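PDB 3O12: uncharacterized protein YJL217W from Saccharomyces cerevisiae, which functions in the galactose metabolic pathway via the GAL83 protein and may control the level of the enolase ENO1. Local coordinates for residues K48-T53 against K199-E204; Q86-G91 against A145-L150. All coordinates share one frame; numbering follows the deposited sequence.

Contact 1. Residues K48-T53 against K199-E204; sequences KVTLET and KVTFSE
Thr-50 and Thr-201 face each other across a non-hydrogen-bonded pair of two antiparallel strands, with a 2.9 Å hydrogen bond between Thr-50 OG1 and Thr-201 OG1. Both threonines place OG1 opposite the carbonyl carbon (chi1 -62° and -65°), which brings each methyl near the other's hydroxyl, with Thr-50 CG2 3.5 Å from Thr-201 OG1. On the same face Lys-199 can be followed outward: CB passes 4.0 Å from Leu-51 O, the chain runs extended alongside Glu-52, and a bend at the last torsion (chi4 -69°) brings NZ within 3.2 Å of Glu-52 OE1 in a weak salt bridge; each side chain has a second modelled conformer, so the bridge is probably not permanent. Strands 48-52 and 199-208 are neighbours in the seven-stranded antiparallel sheet of this all-beta DUF1349 protein, and the other face of the pair looks toward the second sheet, where Leu-51 touches Ala-190 and Phe-202 touches Pro-188. There Leu-51 CD2 comes to the edge of the Phe-202 ring, 3.9 Å from CE2, while Val-200 CG1 lies over one face of that ring, 3.5 Å above its plane and toward the rim. Four backbone bonds fix the register, Val-49 exchanging two with Phe-202 and Leu-51 two with Val-200; the shortest runs from Phe-202 N to Val-49 O, 2.8 Å. At the far end Lys-48 lays CG against Ser-203 CB at 3.6 Å before its extended chain leads away.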
# COMPACT_ATOMS: atom_id res chain seq x y z
N LYS A 48 8.51 6.37 -12.33
CA LYS A 48 7.13 6.67 -11.95
C LYS A 48 6.12 5.75 -12.61
O LYS A 48 6.34 5.22 -13.70
CB LYS A 48 6.76 8.12 -12.28
CG LYS A 48 7.77 9.13 -11.77
CD LYS A 48 7.34 10.55 -12.06
CE LYS A 48 8.43 11.52 -11.65
NZ LYS A 48 8.13 12.90 -12.11
N VAL A 49 5.00 5.56 -11.92
CA VAL A 49 3.88 4.80 -12.44
C VAL A 49 2.60 5.60 -12.21
O VAL A 49 2.35 6.04 -11.09
CB VAL A 49 3.75 3.43 -11.73
CG1 VAL A 49 2.40 2.79 -12.01
CG2 VAL A 49 4.90 2.51 -12.16
N THR A 50 1.81 5.80 -13.26
CA THR A 50 0.54 6.50 -13.13
C THR A 50 -0.58 5.59 -13.59
O THR A 50 -0.54 5.06 -14.70
CB THR A 50 0.54 7.78 -13.97
OG1 THR A 50 1.57 8.66 -13.50
CG2 THR A 50 -0.82 8.49 -13.88
N LEU A 51 -1.56 5.38 -12.72
CA LEU A 51 -2.65 4.47 -13.06
C LEU A 51 -4.01 5.09 -12.80
O LEU A 51 -4.13 6.09 -12.09
CB LEU A 51 -2.51 3.16 -12.25
CG LEU A 51 -2.65 3.22 -10.72
CD1 LEU A 51 -4.11 3.26 -10.29
CD2 LEU A 51 -1.96 2.02 -10.09
N GLU A 52 -5.02 4.52 -13.44
CA GLU A 52 -6.41 4.78 -13.10
C GLU A 52 -7.00 3.45 -12.65
O GLU A 52 -6.84 2.45 -13.34
CB GLU A 52 -7.18 5.30 -14.31
CG GLU A 52 -8.68 5.45 -14.07
CD GLU A 52 -9.40 6.05 -15.26
OE1 GLU A 52 -8.79 6.87 -15.98
OE2 GLU A 52 -10.58 5.71 -15.48
N THR A 53 -7.66 3.43 -11.49
CA THR A 53 -8.19 2.17 -10.96
C THR A 53 -9.38 1.64 -11.75
O THR A 53 -10.13 2.40 -12.37
CB THR A 53 -8.61 2.27 -9.48
OG1 THR A 53 -9.69 3.20 -9.36
CG2 THR A 53 -7.46 2.73 -8.61
N LYS A 199 -7.28 8.17 -9.96
CA LYS A 199 -5.98 8.39 -10.58
C LYS A 199 -4.90 8.57 -9.52
O LYS A 199 -5.06 9.37 -8.60
CB LYS A 199 -6.01 9.61 -11.50
CG LYS A 199 -7.08 9.56 -12.57
CD LYS A 199 -7.13 10.88 -13.35
CE LYS A 199 -8.34 10.96 -14.26
NZ LYS A 199 -8.25 10.00 -15.39
N VAL A 200 -3.81 7.82 -9.65
CA VAL A 200 -2.71 7.88 -8.69
C VAL A 200 -1.36 7.80 -9.39
O VAL A 200 -1.17 6.97 -10.29
CB VAL A 200 -2.77 6.71 -7.68
CG1 VAL A 200 -1.82 6.97 -6.51
CG2 VAL A 200 -4.19 6.49 -7.18
N THR A 201 -0.42 8.66 -8.99
CA THR A 201 0.96 8.54 -9.43
C THR A 201 1.87 8.12 -8.28
O THR A 201 1.83 8.70 -7.20
CB THR A 201 1.46 9.87 -10.03
OG1 THR A 201 0.72 10.15 -11.22
CG2 THR A 201 2.94 9.78 -10.38
N PHE A 202 2.69 7.11 -8.54
CA PHE A 202 3.69 6.65 -7.60
C PHE A 202 5.07 7.00 -8.11
O PHE A 202 5.35 6.86 -9.30
CB PHE A 202 3.61 5.14 -7.41
CG PHE A 202 2.28 4.66 -6.89
CD1 PHE A 202 2.04 4.55 -5.52
CD2 PHE A 202 1.25 4.32 -7.77
CE1 PHE A 202 0.81 4.11 -5.04
CE2 PHE A 202 0.02 3.88 -7.30
CZ PHE A 202 -0.21 3.78 -5.94
N SER A 203 5.95 7.46 -7.22
CA SER A 203 7.29 7.88 -7.62
C SER A 203 8.24 7.80 -6.44
O SER A 203 7.84 7.41 -5.34
CB SER A 203 7.26 9.30 -8.19
OG SER A 203 6.88 10.24 -7.19
N GLU A 204 9.49 8.18 -6.64
CA GLU A 204 10.47 8.21 -5.55
C GLU A 204 10.56 6.88 -4.80
O GLU A 204 10.62 6.84 -3.58
CB GLU A 204 10.21 9.38 -4.60
CG GLU A 204 10.19 10.71 -5.37
CD GLU A 204 10.18 11.93 -4.48
OE1 GLU A 204 10.44 11.81 -3.26
OE2 GLU A 204 9.95 13.02 -5.04

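Contact 2. Residues Q86-G91 against A145-L150; sequences QVRVQG and ARDFWL. With SO4 (sulfate ion), chain B.
Arg-88 grips the carboxylate of Asp-147 side-on with two nitrogens: NE reaches OD1 at 2.9 Å and NH2 reaches OD2 at 2.8 Å, both bonds nearly straight and each using the syn lone pair of its oxygen. The two flat groups are only 15° from coplanar. Farther round the guanidinium edge a sulfate ion, probably from the crystallisation liquor, accepts a bond from Arg-88 NH1 to its O3 (3.0 Å) and another from NH2 to its O1; NH1 also forms a salt bridge with Glu-204, whose carboxylate receives the Trp-149 NE1 hydrogen bond as well. The arginine chain, extended with CG anti to the backbone N (chi1 -172°), runs along the indole of Trp-149. Its CG makes a CH-pi contact 3.8 Å from the centroid of the five-membered ring, and Trp-149 CZ2 lies over one face of the guanidinium, with Gln-90 OE1 over the opposite face.

Beneath, backbone bonds join Val-87 to Leu-150 and Val-89 to Phe-148 as antiparallel hydrogen-bonded pairs. Beyond them a water links Val-89 O, Gly-91 N and Ala-145 O where segment 145-150 curves in from its loop. On the other face of the sheet Val-89 CB sits over the Phe-148 ring, 3.6 Å from CZ, while Val-87 and Leu-150 both touch Ile-102 of the second sheet. With Asp-147 and a sulfate at its edge, Glu-204 bound to NH1, and groups over both faces, the Arg-88 guanidinium is held against rotation; its charge probably offsets Asp-147 and, with Lys-167, Glu-204, and its remaining N-H groups probably attract the sulfate.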
# COMPACT_ATOMS: atom_id res chain seq x y z
N GLN A 86 10.33 2.54 0.38
CA GLN A 86 9.75 3.87 0.51
C GLN A 86 9.17 4.30 -0.83
O GLN A 86 9.69 3.93 -1.89
CB GLN A 86 10.85 4.82 0.98
CG GLN A 86 10.48 6.26 1.20
CD GLN A 86 11.65 7.01 1.82
OE1 GLN A 86 12.19 6.61 2.85
NE2 GLN A 86 12.06 8.09 1.17
N VAL A 87 8.08 5.08 -0.81
CA VAL A 87 7.44 5.54 -2.04
C VAL A 87 6.64 6.81 -1.78
O VAL A 87 6.16 7.05 -0.67
CB VAL A 87 6.52 4.43 -2.64
CG1 VAL A 87 5.26 4.22 -1.78
CG2 VAL A 87 6.18 4.69 -4.10
N ARG A 88 6.53 7.64 -2.82
CA ARG A 88 5.69 8.83 -2.79
C ARG A 88 4.38 8.51 -3.50
O ARG A 88 4.38 7.86 -4.56
CB ARG A 88 6.40 9.98 -3.49
CG ARG A 88 5.69 11.33 -3.36
CD ARG A 88 6.48 12.40 -4.09
NE ARG A 88 5.89 13.72 -3.89
CZ ARG A 88 6.41 14.84 -4.40
NH1 ARG A 88 7.51 14.78 -5.13
NH2 ARG A 88 5.82 16.00 -4.18
N VAL A 89 3.28 8.97 -2.93
CA VAL A 89 1.94 8.63 -3.41
C VAL A 89 1.17 9.91 -3.66
O VAL A 89 0.98 10.71 -2.74
CB VAL A 89 1.15 7.79 -2.37
CG1 VAL A 89 -0.19 7.34 -2.94
CG2 VAL A 89 1.97 6.59 -1.93
N GLN A 90 0.76 10.12 -4.90
CA GLN A 90 -0.00 11.31 -5.27
C GLN A 90 -1.32 10.89 -5.92
O GLN A 90 -1.37 10.63 -7.12
CB GLN A 90 0.82 12.20 -6.20
CG GLN A 90 2.05 12.77 -5.52
CD GLN A 90 2.93 13.57 -6.45
OE1 GLN A 90 3.00 14.80 -6.36
NE2 GLN A 90 3.59 12.89 -7.37
N GLY A 91 -2.37 10.83 -5.12
CA GLY A 91 -3.65 10.36 -5.60
C GLY A 91 -4.69 11.46 -5.64
O GLY A 91 -4.58 12.47 -4.95
N ALA A 145 -3.50 14.73 2.01
CA ALA A 145 -3.84 13.40 1.52
C ALA A 145 -3.36 13.18 0.08
O ALA A 145 -3.09 12.05 -0.31
CB ALA A 145 -5.33 13.15 1.64
N ARG A 146 -3.25 14.25 -0.69
CA ARG A 146 -2.92 14.13 -2.11
C ARG A 146 -1.42 14.03 -2.40
O ARG A 146 -1.02 13.89 -3.56
CB ARG A 146 -3.56 15.27 -2.92
CG ARG A 146 -5.08 15.16 -2.97
CD ARG A 146 -5.72 16.44 -3.50
NE ARG A 146 -5.42 16.67 -4.91
CZ ARG A 146 -6.16 16.21 -5.91
NH1 ARG A 146 -5.82 16.47 -7.17
NH2 ARG A 146 -7.24 15.48 -5.66
N ASP A 147 -0.60 14.09 -1.36
CA ASP A 147 0.85 13.99 -1.54
C ASP A 147 1.51 13.57 -0.23
O ASP A 147 1.65 14.38 0.69
CB ASP A 147 1.40 15.34 -2.01
CG ASP A 147 2.84 15.26 -2.47
OD1 ASP A 147 3.44 14.16 -2.47
OD2 ASP A 147 3.39 16.32 -2.86
N PHE A 148 1.88 12.30 -0.14
CA PHE A 148 2.52 11.81 1.07
C PHE A 148 3.51 10.71 0.71
O PHE A 148 3.50 10.19 -0.41
CB PHE A 148 1.49 11.29 2.09
CG PHE A 148 0.72 10.08 1.62
CD1 PHE A 148 1.16 8.79 1.94
CD2 PHE A 148 -0.43 10.21 0.87
CE1 PHE A 148 0.46 7.66 1.51
CE2 PHE A 148 -1.14 9.08 0.43
CZ PHE A 148 -0.68 7.81 0.76
N TRP A 149 4.37 10.38 1.66
CA TRP A 149 5.32 9.27 1.52
C TRP A 149 5.02 8.20 2.56
O TRP A 149 4.54 8.49 3.67
CB TRP A 149 6.76 9.74 1.73
CG TRP A 149 7.35 10.61 0.65
CD1 TRP A 149 8.18 10.21 -0.36
CD2 TRP A 149 7.16 12.02 0.48
NE1 TRP A 149 8.52 11.28 -1.14
CE2 TRP A 149 7.91 12.41 -0.65
CE3 TRP A 149 6.43 12.99 1.17
CZ2 TRP A 149 7.95 13.73 -1.10
CZ3 TRP A 149 6.47 14.31 0.72
CH2 TRP A 149 7.22 14.66 -0.41
N LEU A 150 5.31 6.96 2.19
CA LEU A 150 5.28 5.84 3.13
C LEU A 150 6.62 5.16 3.17
O LEU A 150 7.31 5.07 2.15
CB LEU A 150 4.24 4.80 2.70
CG LEU A 150 2.80 5.27 2.83
CD1 LEU A 150 1.86 4.39 2.02
CD2 LEU A 150 2.36 5.35 4.31
S SO4 B . 7.72 18.31 -6.31
O1 SO4 B . 7.53 18.48 -4.87
O2 SO4 B . 8.28 19.54 -6.86
O3 SO4 B . 8.64 17.20 -6.55
O4 SO4 B . 6.44 18.03 -6.95
O HOH W 1 -1.83 10.87 -2.37
O HOH W 2 -0.07 16.05 -5.65
O HOH W 3 -2.14 14.47 -6.29

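Of the four segments, 48-53 comes first along the chain and meets its partner only at 199-204, so contact 1 closes a loop spanning most of the modelled chain. Within that loop the chain passes through 86-91, builds much of the second sheet, and returns at 145-150, so contact 2 is nested inside contact 1. Both belong to the seven-stranded antiparallel sheet, where strands 199-208 and 83-91 are neighbours: Ser-203 O lies 2.8 Å from Arg-88 N and Thr-201 N 2.9 Å from Gln-90 O, probable hydrogen bonds. The order 48-52, 199-208, 83-91, 148-155 thus unites early, late and middle parts of the chain.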